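Local coordinates for epidermin biosynthesis protein EpiD (Staphylococcus aureus, PDB 3QJG) that probably catalyses the FMN-dependent oxidative decarboxylation of the C-terminal cysteine of the epidermin precursor peptide, a step in making this lantibiotic, at residues N91-G96 with L101-C106; H23-L28 with E50-F55; I81-T86 with Y169-F174; I148-E153 with K157-N162. All blocks are in the same frame, centred on the assembly; numbering follows the deposited sequence.

All four contacts belong to one subunit, of Rossmann-like alpha/beta fold, in a dodecamer. Along the chain interaction 2 comes first, pairing helices 21-28 and 49-55; interaction 3 then runs from strand 79-85 to the C-terminal helix 168-174, and interactions 1 and 4 are nested inside the loop it closes. Interaction 3 sits in the middle: its centre lies about 14 Å from that of interaction 2 and 17 Å from that of interaction 1, and it touches both, through Y24 and I82 respectively. Interaction 4, the hairpin, stands about 20 Å from it, centre to centre, on the same sheet. Interactions 1 and 3 each contribute a threonine to an FMN site shared between subunits.

Interaction 1: N91-G96 with L101-C106; sequences NKIANG and LLLTIC. With FMN (flavin mononucleotide), chain P.
Helices 87-94 and 101-107 of the Rossmann-like alpha/beta fold meet here through K92 and I93 on one side and L103 and C106 on the other, without a hydrogen bond between the segments. L103 is wedged between two neighbours, one for each methyl. Its CD1 lies against the aliphatic part of K92, 3.7 Å from K92 CD, with the two side chains at about a right angle, while L103 CD2 rests 4.0 Å from I93 CG1. The tip of I93 goes further along the helix, its CD1 reaching C106 CB at 4.0 Å. I93 and C106 both continue onto I82 of strand 79-85, which ties the helix pair to the sheet. Beyond L103, the ammonium group of K92 forms salt bridges with D99 of its own chain and D99 of a neighbouring subunit, so a buried charge is matched by two carboxylates across an interface.

Helix 87-94 ends in a Schellman motif at G96, whose positive phi turns the chain; G96 N bonds to I93 O at 3.1 Å. Its last turn is also tied by N95, which sends ND2 to N91 O at 2.7 Å, close to the plane of its own amide. T104, facing away from helix 87-94, accepts a hydrogen bond from O3' of the FMN ribityl chain at its OG1, 2.8 Å away. That flavin is also hydrogen-bonded to C98 O and to T86 and S40 of a neighbouring subunit, an FMN site built at a subunit boundary, as in the trimers of the cysteine decarboxylase flavoproteins.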
# COMPACT_ATOMS: atom_id res chain seq x y z
N ASN A 91 19.98 9.08 -30.37
CA ASN A 91 19.38 8.29 -31.42
C ASN A 91 17.82 8.45 -31.45
O ASN A 91 17.17 8.39 -32.53
CB ASN A 91 19.78 6.84 -31.29
CG ASN A 91 21.23 6.63 -31.49
OD1 ASN A 91 21.85 7.24 -32.39
ND2 ASN A 91 21.83 5.78 -30.66
N LYS A 92 17.22 8.63 -30.29
CA LYS A 92 15.80 8.95 -30.24
C LYS A 92 15.59 10.35 -30.87
O LYS A 92 14.67 10.54 -31.70
CB LYS A 92 15.25 8.91 -28.82
CG LYS A 92 15.08 7.52 -28.17
CD LYS A 92 13.80 7.35 -27.46
CE LYS A 92 13.60 6.18 -26.55
NZ LYS A 92 12.69 6.62 -25.37
N ILE A 93 16.38 11.35 -30.45
CA ILE A 93 16.30 12.66 -31.06
C ILE A 93 16.55 12.64 -32.58
O ILE A 93 15.80 13.24 -33.31
CB ILE A 93 17.19 13.68 -30.43
CG1 ILE A 93 16.81 13.89 -28.95
CG2 ILE A 93 17.00 14.99 -31.15
CD1 ILE A 93 17.85 14.57 -28.16
N ALA A 94 17.57 11.90 -33.05
CA ALA A 94 17.86 11.87 -34.45
C ALA A 94 16.56 11.50 -35.15
O ALA A 94 16.31 12.04 -36.22
CB ALA A 94 19.00 10.88 -34.80
N ASN A 95 15.72 10.65 -34.54
CA ASN A 95 14.54 10.02 -35.23
C ASN A 95 13.20 10.62 -34.86
O ASN A 95 12.16 10.14 -35.26
CB ASN A 95 14.50 8.54 -34.92
CG ASN A 95 15.56 7.77 -35.64
OD1 ASN A 95 15.42 7.51 -36.85
ND2 ASN A 95 16.60 7.33 -34.91
N GLY A 96 13.21 11.65 -34.08
CA GLY A 96 12.01 12.38 -33.73
C GLY A 96 11.17 11.69 -32.71
O GLY A 96 10.01 12.08 -32.49
N LEU A 101 9.26 13.96 -21.42
CA LEU A 101 9.22 15.39 -21.51
C LEU A 101 10.54 15.98 -22.09
O LEU A 101 10.54 16.86 -22.94
CB LEU A 101 8.88 15.97 -20.10
CG LEU A 101 8.83 17.47 -20.13
CD1 LEU A 101 7.83 17.95 -21.28
CD2 LEU A 101 8.49 18.01 -18.62
N LEU A 102 11.69 15.49 -21.63
CA LEU A 102 12.95 15.94 -22.10
C LEU A 102 13.09 15.82 -23.60
O LEU A 102 13.58 16.73 -24.27
CB LEU A 102 14.06 15.09 -21.43
CG LEU A 102 15.52 15.31 -21.80
CD1 LEU A 102 16.40 14.79 -20.67
CD2 LEU A 102 15.94 14.56 -23.11
N LEU A 103 12.69 14.67 -24.12
CA LEU A 103 12.87 14.42 -25.53
C LEU A 103 11.95 15.27 -26.40
O LEU A 103 12.32 15.67 -27.53
CB LEU A 103 12.63 12.96 -25.86
CG LEU A 103 13.56 11.88 -25.35
CD1 LEU A 103 13.00 10.48 -25.69
CD2 LEU A 103 14.91 12.06 -25.96
N THR A 104 10.73 15.48 -25.92
CA THR A 104 9.76 16.36 -26.56
C THR A 104 10.20 17.85 -26.60
O THR A 104 9.98 18.55 -27.61
CB THR A 104 8.38 16.28 -25.84
OG1 THR A 104 7.97 14.91 -25.79
CG2 THR A 104 7.33 17.14 -26.48
N ILE A 105 10.76 18.32 -25.50
CA ILE A 105 11.42 19.59 -25.45
C ILE A 105 12.50 19.74 -26.52
O ILE A 105 12.47 20.74 -27.23
CB ILE A 105 11.98 19.90 -24.08
CG1 ILE A 105 10.86 20.00 -23.06
CG2 ILE A 105 12.68 21.28 -24.07
CD1 ILE A 105 11.34 19.96 -21.57
N CYS A 106 13.34 18.71 -26.72
CA CYS A 106 14.46 18.81 -27.67
C CYS A 106 13.97 18.75 -29.14
O CYS A 106 14.47 19.44 -30.04
CB CYS A 106 15.55 17.76 -27.35
SG CYS A 106 16.31 18.00 -25.70
N1 FMN P . 2.51 16.40 -28.55
C2 FMN P . 2.13 16.45 -29.87
O2 FMN P . 2.79 15.88 -30.81
N3 FMN P . 0.96 17.11 -30.15
C4 FMN P . 0.21 17.75 -29.19
O4 FMN P . -0.79 18.36 -29.56
C4A FMN P . 0.62 17.71 -27.87
N5 FMN P . -0.08 18.36 -26.84
C5A FMN P . 0.33 18.26 -25.52
C6 FMN P . -0.37 18.88 -24.48
C7 FMN P . 0.05 18.77 -23.14
C7M FMN P . -0.71 19.46 -22.02
C8 FMN P . 1.20 18.04 -22.87
C8M FMN P . 1.72 17.86 -21.45
C9 FMN P . 1.90 17.41 -23.89
C9A FMN P . 1.48 17.53 -25.22
N10 FMN P . 2.20 16.92 -26.24
C10 FMN P . 1.77 17.00 -27.55
C1' FMN P . 3.41 16.15 -25.97
C2' FMN P . 3.16 14.65 -26.03
O2' FMN P . 2.17 14.18 -25.15
C3' FMN P . 4.45 13.96 -25.67
O3' FMN P . 5.46 14.15 -26.66
C4' FMN P . 4.21 12.45 -25.44
O4' FMN P . 5.42 11.82 -25.23
C5' FMN P . 3.55 11.81 -26.60
O5' FMN P . 3.45 10.43 -26.35
P FMN P . 2.49 9.51 -27.25
O1P FMN P . 2.88 8.00 -27.03
O2P FMN P . 2.67 9.97 -28.62
O3P FMN P . 1.06 9.82 -26.95

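Interaction 2: H23-L28 with E50-F55; sequences HYIIEL and EILKQF
I25 carries its CG2 opposite the backbone N (CG1 at chi1 -63°), and F55 swings its ring opposite its own carbonyl carbon (chi1 -53°); together these turns bring the branch methyl of I25 against the base of the phenylalanine. I25 CG2 lies 3.9 Å from F55 CB and 3.6 Å from F55 O, so the methyl sits against backbone as much as side chain. The other arm of I25 drops toward the sheet, where its CD1 meets L52 CD2 at 4.3 Å. I26 meets the ring where the contact is more exposed: I26 CG1 is 3.9 Å from F55 CD1, at a slant that is neither face-on nor edge-on, and its CD1 runs on alongside CD1 and CE1 of the ring.

The side chains that meet are all apolar, no hydrogen bond crosses, and the contact grades from buried to open. I25 and L52 both pack on V37 of strand 34-39, whereas I26 and F55 are partly exposed, F55 also touching V16 of a neighbouring subunit. The short helix axes approach to 10.1 Å and point nearly the same way, 20° apart. Side-by-side, nearly parallel helices on one face of a parallel sheet are what successive beta-alpha-beta crossovers produce: strand 7-12, helix 21-28, strand 34-39 and helix 49-55 follow in that order, the layered build of a Rossmann-like alpha/beta fold.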
# COMPACT_ATOMS: atom_id res chain seq x y z
N HIS A 23 28.21 20.97 -10.56
CA HIS A 23 29.38 21.79 -10.96
C HIS A 23 29.06 22.62 -12.20
O HIS A 23 29.40 23.79 -12.26
CB HIS A 23 30.62 20.90 -11.25
CG HIS A 23 30.96 19.95 -10.14
ND1 HIS A 23 31.12 20.37 -8.83
CD2 HIS A 23 31.16 18.61 -10.14
CE1 HIS A 23 31.39 19.31 -8.07
NE2 HIS A 23 31.42 18.23 -8.84
N TYR A 24 28.42 22.00 -13.19
CA TYR A 24 28.05 22.68 -14.42
C TYR A 24 26.99 23.74 -14.14
O TYR A 24 27.06 24.87 -14.63
CB TYR A 24 27.54 21.66 -15.42
CG TYR A 24 28.58 20.67 -15.90
CD1 TYR A 24 29.19 20.82 -17.14
CD2 TYR A 24 28.93 19.58 -15.13
CE1 TYR A 24 30.11 19.91 -17.59
CE2 TYR A 24 29.88 18.67 -15.57
CZ TYR A 24 30.46 18.82 -16.81
OH TYR A 24 31.40 17.90 -17.24
N ILE A 25 26.02 23.40 -13.31
CA ILE A 25 25.02 24.39 -12.92
C ILE A 25 25.69 25.59 -12.27
O ILE A 25 25.41 26.74 -12.62
CB ILE A 25 23.99 23.84 -11.94
CG1 ILE A 25 23.19 22.69 -12.59
CG2 ILE A 25 23.09 24.98 -11.46
CD1 ILE A 25 22.38 21.87 -11.57
N ILE A 26 26.61 25.34 -11.34
CA ILE A 26 27.24 26.44 -10.62
C ILE A 26 27.92 27.40 -11.61
O ILE A 26 27.88 28.65 -11.44
CB ILE A 26 28.24 25.94 -9.52
CG1 ILE A 26 27.48 25.35 -8.31
CG2 ILE A 26 29.18 27.06 -9.02
CD1 ILE A 26 28.34 25.30 -7.00
N GLU A 27 28.56 26.82 -12.62
CA GLU A 27 29.33 27.58 -13.58
C GLU A 27 28.47 28.28 -14.64
O GLU A 27 28.80 29.36 -15.07
CB GLU A 27 30.40 26.68 -14.26
CG GLU A 27 31.52 26.14 -13.33
CD GLU A 27 32.13 27.21 -12.38
OE1 GLU A 27 32.06 27.03 -11.14
OE2 GLU A 27 32.71 28.20 -12.88
N LEU A 28 27.40 27.62 -15.09
CA LEU A 28 26.44 28.23 -16.01
C LEU A 28 25.72 29.43 -15.38
O LEU A 28 25.41 30.39 -16.08
CB LEU A 28 25.49 27.17 -16.50
CG LEU A 28 26.17 26.22 -17.51
CD1 LEU A 28 25.40 24.93 -17.66
CD2 LEU A 28 26.28 26.90 -18.83
N GLU A 50 16.04 17.00 -5.17
CA GLU A 50 16.02 18.09 -4.18
C GLU A 50 17.42 18.68 -4.01
O GLU A 50 17.53 19.86 -3.67
CB GLU A 50 15.48 17.61 -2.84
CG GLU A 50 13.98 17.26 -2.88
CD GLU A 50 13.07 18.48 -2.78
OE1 GLU A 50 13.21 19.26 -1.80
OE2 GLU A 50 12.21 18.64 -3.70
N ILE A 51 18.45 17.86 -4.24
CA ILE A 51 19.84 18.31 -4.25
C ILE A 51 20.02 19.25 -5.46
O ILE A 51 20.55 20.31 -5.30
CB ILE A 51 20.87 17.10 -4.31
CG1 ILE A 51 21.04 16.41 -2.94
CG2 ILE A 51 22.25 17.53 -4.89
CD1 ILE A 51 21.45 17.33 -1.82
N LEU A 52 19.52 18.88 -6.62
CA LEU A 52 19.54 19.74 -7.80
C LEU A 52 18.93 21.10 -7.48
O LEU A 52 19.50 22.12 -7.86
CB LEU A 52 18.86 19.10 -8.99
CG LEU A 52 19.47 17.82 -9.59
CD1 LEU A 52 18.61 17.22 -10.69
CD2 LEU A 52 20.85 18.07 -10.12
N LYS A 53 17.84 21.12 -6.74
CA LYS A 53 17.18 22.39 -6.44
C LYS A 53 17.94 23.28 -5.51
O LYS A 53 17.58 24.39 -5.34
CB LYS A 53 15.80 22.18 -5.87
CG LYS A 53 14.79 21.76 -6.90
CD LYS A 53 13.44 21.52 -6.23
CE LYS A 53 12.78 20.31 -6.78
NZ LYS A 53 11.75 19.78 -5.87
N GLN A 54 19.00 22.77 -4.90
CA GLN A 54 19.89 23.60 -4.12
C GLN A 54 20.68 24.52 -5.06
O GLN A 54 21.10 25.61 -4.66
CB GLN A 54 20.82 22.73 -3.30
CG GLN A 54 20.13 21.90 -2.25
CD GLN A 54 19.69 22.78 -1.08
OE1 GLN A 54 18.51 22.90 -0.81
NE2 GLN A 54 20.63 23.41 -0.44
N PHE A 55 20.85 24.09 -6.31
CA PHE A 55 21.69 24.81 -7.28
C PHE A 55 20.89 25.37 -8.47
O PHE A 55 21.11 26.51 -8.86
CB PHE A 55 22.81 23.89 -7.77
CG PHE A 55 23.60 23.27 -6.65
CD1 PHE A 55 24.62 24.00 -6.02
CD2 PHE A 55 23.27 22.01 -6.15
CE1 PHE A 55 25.32 23.44 -4.94
CE2 PHE A 55 23.94 21.46 -5.08
CZ PHE A 55 24.96 22.18 -4.46

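Interaction 3: I81-T86 with Y169-F174; sequences IILPAT and YKVLEF. With FMN (flavin mononucleotide), chain M.
T86 OG1 is gripped twice: it donates to FMN O2P at 2.6 Å, and it also takes a hydrogen bond from T89 N, which makes T86 the N-cap of helix 87-94. With its OG1 set between the backbone N and the carbonyl carbon (chi1 54°), the same side chain turns its methyl to the flavin ring, T86 CG2 standing 3.4 Å from FMN C2. One threonine therefore meets both the phosphate and the pyrimidine end of the isoalloxazine. G14, S40 and N118 add bonds to this FMN, and C98 of a neighbouring subunit supplies another.

At the far end of the segment the strand packs on helix 168-174 through V171. L83 and V171 reach for each other tip to tip, L83 CD1 coming to 3.5 Å from V171 CG2, tighter than usual carbon contact. The second methyl of V171 takes I81, whose CD1 lies 3.8 Å from V171 CG1 with the side chains at about a right angle. Y24 and F116 flank V171 as well, so the C-terminal helix is seated in an apolar groove over the sheet. Between the two ends the chain turns a corner at L83 and P84, the peptide before the proline being cis, and leaves the sheet for the cofactor.

Chemically, the contact with helix 168-174 is purely apolar, while the same strand segment ends in a polar tip: a hydroxyl at a helix N-terminus meets a phosphate, whose negative charge the helix end would be expected to favour electrostatically.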
# COMPACT_ATOMS: atom_id res chain seq x y z
N ILE A 81 20.75 22.31 -23.64
CA ILE A 81 21.88 21.40 -23.72
C ILE A 81 21.54 20.00 -23.21
O ILE A 81 20.86 19.83 -22.21
CB ILE A 81 23.14 21.94 -23.02
CG1 ILE A 81 23.11 21.88 -21.49
CG2 ILE A 81 23.43 23.45 -23.40
CD1 ILE A 81 24.47 22.31 -20.93
N ILE A 82 22.01 18.97 -23.91
CA ILE A 82 21.92 17.65 -23.34
C ILE A 82 23.30 17.25 -22.76
O ILE A 82 24.29 17.06 -23.49
CB ILE A 82 21.39 16.63 -24.34
CG1 ILE A 82 20.20 17.20 -25.11
CG2 ILE A 82 20.98 15.37 -23.60
CD1 ILE A 82 19.64 16.28 -26.13
N LEU A 83 23.37 17.15 -21.43
CA LEU A 83 24.65 16.91 -20.75
C LEU A 83 24.43 16.17 -19.43
O LEU A 83 23.77 16.71 -18.52
CB LEU A 83 25.38 18.23 -20.48
CG LEU A 83 26.85 18.04 -20.09
CD1 LEU A 83 27.70 19.27 -20.32
CD2 LEU A 83 26.98 17.54 -18.66
N PRO A 84 24.94 14.93 -19.31
CA PRO A 84 25.54 14.05 -20.34
C PRO A 84 24.47 13.51 -21.27
O PRO A 84 23.36 13.24 -20.81
CB PRO A 84 26.09 12.89 -19.54
CG PRO A 84 25.22 12.89 -18.25
CD PRO A 84 24.90 14.29 -17.99
N ALA A 85 24.84 13.25 -22.52
CA ALA A 85 23.95 12.80 -23.52
C ALA A 85 24.31 11.37 -23.78
O ALA A 85 25.44 11.13 -24.22
CB ALA A 85 24.10 13.61 -24.86
N THR A 86 23.35 10.47 -23.51
CA THR A 86 23.43 9.08 -23.82
C THR A 86 23.23 8.83 -25.27
O THR A 86 22.56 9.63 -25.98
CB THR A 86 22.33 8.26 -23.11
OG1 THR A 86 21.03 8.82 -23.39
CG2 THR A 86 22.57 8.23 -21.60
N TYR A 169 33.83 24.78 -18.04
CA TYR A 169 34.24 25.94 -18.86
C TYR A 169 34.12 25.68 -20.37
O TYR A 169 33.84 26.61 -21.14
CB TYR A 169 35.65 26.46 -18.47
CG TYR A 169 36.83 25.72 -19.06
CD1 TYR A 169 37.40 26.12 -20.27
CD2 TYR A 169 37.41 24.65 -18.39
CE1 TYR A 169 38.51 25.44 -20.81
CE2 TYR A 169 38.51 23.95 -18.91
CZ TYR A 169 39.06 24.36 -20.12
OH TYR A 169 40.16 23.68 -20.64
N LYS A 170 34.30 24.43 -20.82
CA LYS A 170 34.20 24.13 -22.26
C LYS A 170 32.76 24.18 -22.72
O LYS A 170 32.46 24.55 -23.84
CB LYS A 170 34.78 22.75 -22.62
CG LYS A 170 36.32 22.66 -22.59
CD LYS A 170 36.96 23.25 -23.85
CE LYS A 170 38.47 22.99 -23.90
NZ LYS A 170 39.16 23.91 -24.88
N VAL A 171 31.86 23.79 -21.82
CA VAL A 171 30.44 23.91 -22.05
C VAL A 171 30.10 25.37 -22.24
O VAL A 171 29.41 25.72 -23.19
CB VAL A 171 29.63 23.28 -20.85
CG1 VAL A 171 28.11 23.44 -21.06
CG2 VAL A 171 30.03 21.81 -20.66
N LEU A 172 30.57 26.24 -21.32
CA LEU A 172 30.28 27.69 -21.41
C LEU A 172 30.71 28.27 -22.75
O LEU A 172 30.00 29.09 -23.33
CB LEU A 172 30.99 28.48 -20.32
CG LEU A 172 30.28 28.59 -18.99
CD1 LEU A 172 31.05 29.43 -18.03
CD2 LEU A 172 28.93 29.24 -19.18
N GLU A 173 31.88 27.84 -23.23
CA GLU A 173 32.45 28.32 -24.50
C GLU A 173 31.75 27.76 -25.72
O GLU A 173 31.84 28.36 -26.79
CB GLU A 173 33.95 27.97 -24.62
CG GLU A 173 34.76 28.72 -23.65
CD GLU A 173 36.23 28.53 -23.84
OE1 GLU A 173 36.97 29.39 -23.33
OE2 GLU A 173 36.66 27.54 -24.47
N PHE A 174 31.10 26.62 -25.60
CA PHE A 174 30.50 25.97 -26.78
C PHE A 174 29.12 26.55 -26.99
O PHE A 174 28.62 26.52 -28.09
CB PHE A 174 30.45 24.46 -26.59
CG PHE A 174 30.06 23.66 -27.84
CD1 PHE A 174 30.96 23.51 -28.91
CD2 PHE A 174 28.82 23.01 -27.91
CE1 PHE A 174 30.60 22.74 -30.04
CE2 PHE A 174 28.45 22.27 -29.02
CZ PHE A 174 29.34 22.13 -30.10
N1 FMN M . 24.41 5.06 -21.48
C2 FMN M . 25.08 6.01 -22.20
O2 FMN M . 24.76 6.22 -23.37
N3 FMN M . 26.12 6.70 -21.65
C4 FMN M . 26.51 6.46 -20.37
O4 FMN M . 27.45 7.11 -19.97
C4A FMN M . 25.87 5.49 -19.61
N5 FMN M . 26.22 5.22 -18.30
C5A FMN M . 25.51 4.30 -17.58
C6 FMN M . 25.91 4.00 -16.29
C7 FMN M . 25.19 3.07 -15.56
C7M FMN M . 25.55 2.73 -14.14
C8 FMN M . 24.09 2.43 -16.15
C8M FMN M . 23.31 1.36 -15.43
C9 FMN M . 23.74 2.69 -17.45
C9A FMN M . 24.44 3.64 -18.19
N10 FMN M . 24.08 3.88 -19.51
C10 FMN M . 24.79 4.81 -20.20
C1' FMN M . 22.94 3.21 -20.22
C2' FMN M . 21.73 4.13 -20.31
O2' FMN M . 21.42 4.66 -19.00
C3' FMN M . 20.65 3.35 -20.95
O3' FMN M . 20.98 3.01 -22.32
C4' FMN M . 19.32 4.10 -20.90
O4' FMN M . 18.32 3.40 -21.63
C5' FMN M . 19.38 5.45 -21.53
O5' FMN M . 18.16 6.09 -21.19
P FMN M . 17.97 7.68 -21.36
O1P FMN M . 16.50 7.93 -21.46
O2P FMN M . 18.70 8.12 -22.59
O3P FMN M . 18.34 8.52 -20.21

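Interaction 4: I148-E153 with K157-N162; sequences ISESYE and KTFKKN
E153, Y152 and F159 lose much surface here, and they sit on both faces of an antiparallel hairpin paired with sheet strand 113-120. On one face Y152 turns a ring edge to the face of F159, a T-shaped stack with centroids 5.3 Å apart and planes at 67°. Y152 CD1 stands over the centre of the phenyl ring, and Y152 CB presses on F159 CE1 at 3.5 Å. The tyrosine, its CG opposite the backbone N (chi1 -177°), also extends alongside K157, with OH 3.4 Å from K157 CB. Farther along this face E150 and K161 lie side by side in a salt bridge, E150 OE1 to K161 NZ 3.4 Å.

These strands, 148-153 and 158-163, form a beta hairpin whose closing end holds a G1 beta bulge, K157 and T158 both facing E153. In EpiD-type decarboxylases the corresponding hairpin is probably the clamp that folds over the substrate peptide. Backbone pairing is regular next to the bulge: E153 N donates to T158 O at 2.8 Å, and S151 exchanges two bonds with K160.

On the other face E153 OE1 receives K160 NZ at 2.7 Å, on its syn side and 20° out of the carboxylate plane, while S156 OG shares OE1 and D72 of a neighbouring subunit shares the ammonium. E153 OE2 accepts from a water at 2.9 Å that also donates to N162 OD1.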
# COMPACT_ATOMS: atom_id res chain seq x y z
N ILE A 148 37.63 11.64 -26.76
CA ILE A 148 37.80 10.19 -26.46
C ILE A 148 38.90 9.95 -25.40
O ILE A 148 40.07 10.32 -25.62
CB ILE A 148 38.26 9.32 -27.69
CG1 ILE A 148 37.22 9.27 -28.79
CG2 ILE A 148 38.50 7.89 -27.27
CD1 ILE A 148 37.65 8.38 -29.97
N SER A 149 38.55 9.28 -24.29
CA SER A 149 39.52 9.04 -23.20
C SER A 149 39.40 7.62 -22.68
O SER A 149 38.34 7.03 -22.76
CB SER A 149 39.36 10.07 -22.05
OG SER A 149 38.16 9.88 -21.29
N GLU A 150 40.51 7.09 -22.16
CA GLU A 150 40.56 5.76 -21.55
C GLU A 150 40.96 5.95 -20.09
O GLU A 150 42.01 6.53 -19.81
CB GLU A 150 41.59 4.87 -22.26
CG GLU A 150 41.73 3.46 -21.70
CD GLU A 150 42.65 2.55 -22.56
OE1 GLU A 150 42.15 1.63 -23.25
OE2 GLU A 150 43.88 2.74 -22.54
N SER A 151 40.10 5.49 -19.19
CA SER A 151 40.34 5.63 -17.76
C SER A 151 39.99 4.34 -17.02
O SER A 151 39.30 3.45 -17.53
CB SER A 151 39.53 6.81 -17.22
OG SER A 151 38.14 6.61 -17.44
N TYR A 152 40.50 4.23 -15.80
CA TYR A 152 40.24 3.07 -14.98
C TYR A 152 38.88 3.29 -14.37
O TYR A 152 38.57 4.39 -13.88
CB TYR A 152 41.30 2.92 -13.92
CG TYR A 152 41.15 1.70 -13.05
CD1 TYR A 152 41.48 0.44 -13.53
CD2 TYR A 152 40.69 1.82 -11.74
CE1 TYR A 152 41.36 -0.67 -12.73
CE2 TYR A 152 40.57 0.70 -10.93
CZ TYR A 152 40.90 -0.52 -11.43
OH TYR A 152 40.78 -1.61 -10.62
N GLU A 153 38.03 2.28 -14.45
CA GLU A 153 36.68 2.40 -13.90
C GLU A 153 36.59 1.59 -12.62
O GLU A 153 36.59 0.38 -12.68
CB GLU A 153 35.63 1.92 -14.91
CG GLU A 153 34.19 2.23 -14.48
CD GLU A 153 33.18 1.51 -15.34
OE1 GLU A 153 33.19 0.26 -15.31
OE2 GLU A 153 32.40 2.16 -16.08
N LYS A 157 36.42 -2.43 -12.12
CA LYS A 157 37.86 -2.65 -12.00
C LYS A 157 38.57 -2.97 -13.35
O LYS A 157 39.43 -3.84 -13.41
CB LYS A 157 38.15 -3.77 -10.98
CG LYS A 157 37.44 -3.62 -9.62
CD LYS A 157 37.85 -4.79 -8.68
CE LYS A 157 37.85 -4.39 -7.19
NZ LYS A 157 36.64 -3.62 -6.81
N THR A 158 38.18 -2.27 -14.42
CA THR A 158 38.81 -2.45 -15.74
C THR A 158 39.04 -1.09 -16.35
O THR A 158 38.58 -0.07 -15.83
CB THR A 158 37.94 -3.27 -16.73
OG1 THR A 158 36.78 -2.51 -17.14
CG2 THR A 158 37.53 -4.64 -16.15
N PHE A 159 39.76 -1.09 -17.47
CA PHE A 159 39.96 0.12 -18.26
C PHE A 159 38.92 0.20 -19.36
O PHE A 159 38.73 -0.76 -20.10
CB PHE A 159 41.37 0.18 -18.84
CG PHE A 159 42.40 0.69 -17.87
CD1 PHE A 159 42.45 2.04 -17.55
CD2 PHE A 159 43.29 -0.17 -17.25
CE1 PHE A 159 43.40 2.52 -16.65
CE2 PHE A 159 44.23 0.31 -16.35
CZ PHE A 159 44.28 1.65 -16.04
N LYS A 160 38.25 1.34 -19.45
CA LYS A 160 37.24 1.61 -20.49
C LYS A 160 37.53 2.86 -21.32
O LYS A 160 38.12 3.83 -20.83
CB LYS A 160 35.85 1.73 -19.85
CG LYS A 160 35.40 0.42 -19.18
CD LYS A 160 33.97 0.48 -18.75
CE LYS A 160 33.47 -0.89 -18.19
NZ LYS A 160 32.12 -0.75 -17.55
N LYS A 161 37.07 2.83 -22.56
CA LYS A 161 37.21 3.93 -23.50
C LYS A 161 35.85 4.60 -23.62
O LYS A 161 34.84 3.94 -23.75
CB LYS A 161 37.69 3.40 -24.87
CG LYS A 161 39.04 2.71 -24.84
CD LYS A 161 39.51 2.25 -26.27
CE LYS A 161 41.03 1.98 -26.38
NZ LYS A 161 41.36 0.51 -26.40
N ASN A 162 35.83 5.92 -23.57
CA ASN A 162 34.59 6.67 -23.48
C ASN A 162 34.76 7.92 -24.29
O ASN A 162 35.90 8.43 -24.40
CB ASN A 162 34.38 7.11 -22.04
CG ASN A 162 33.88 6.01 -21.14
OD1 ASN A 162 34.59 5.60 -20.22
ND2 ASN A 162 32.65 5.52 -21.39
O HOH W 1 33.59 4.50 -17.34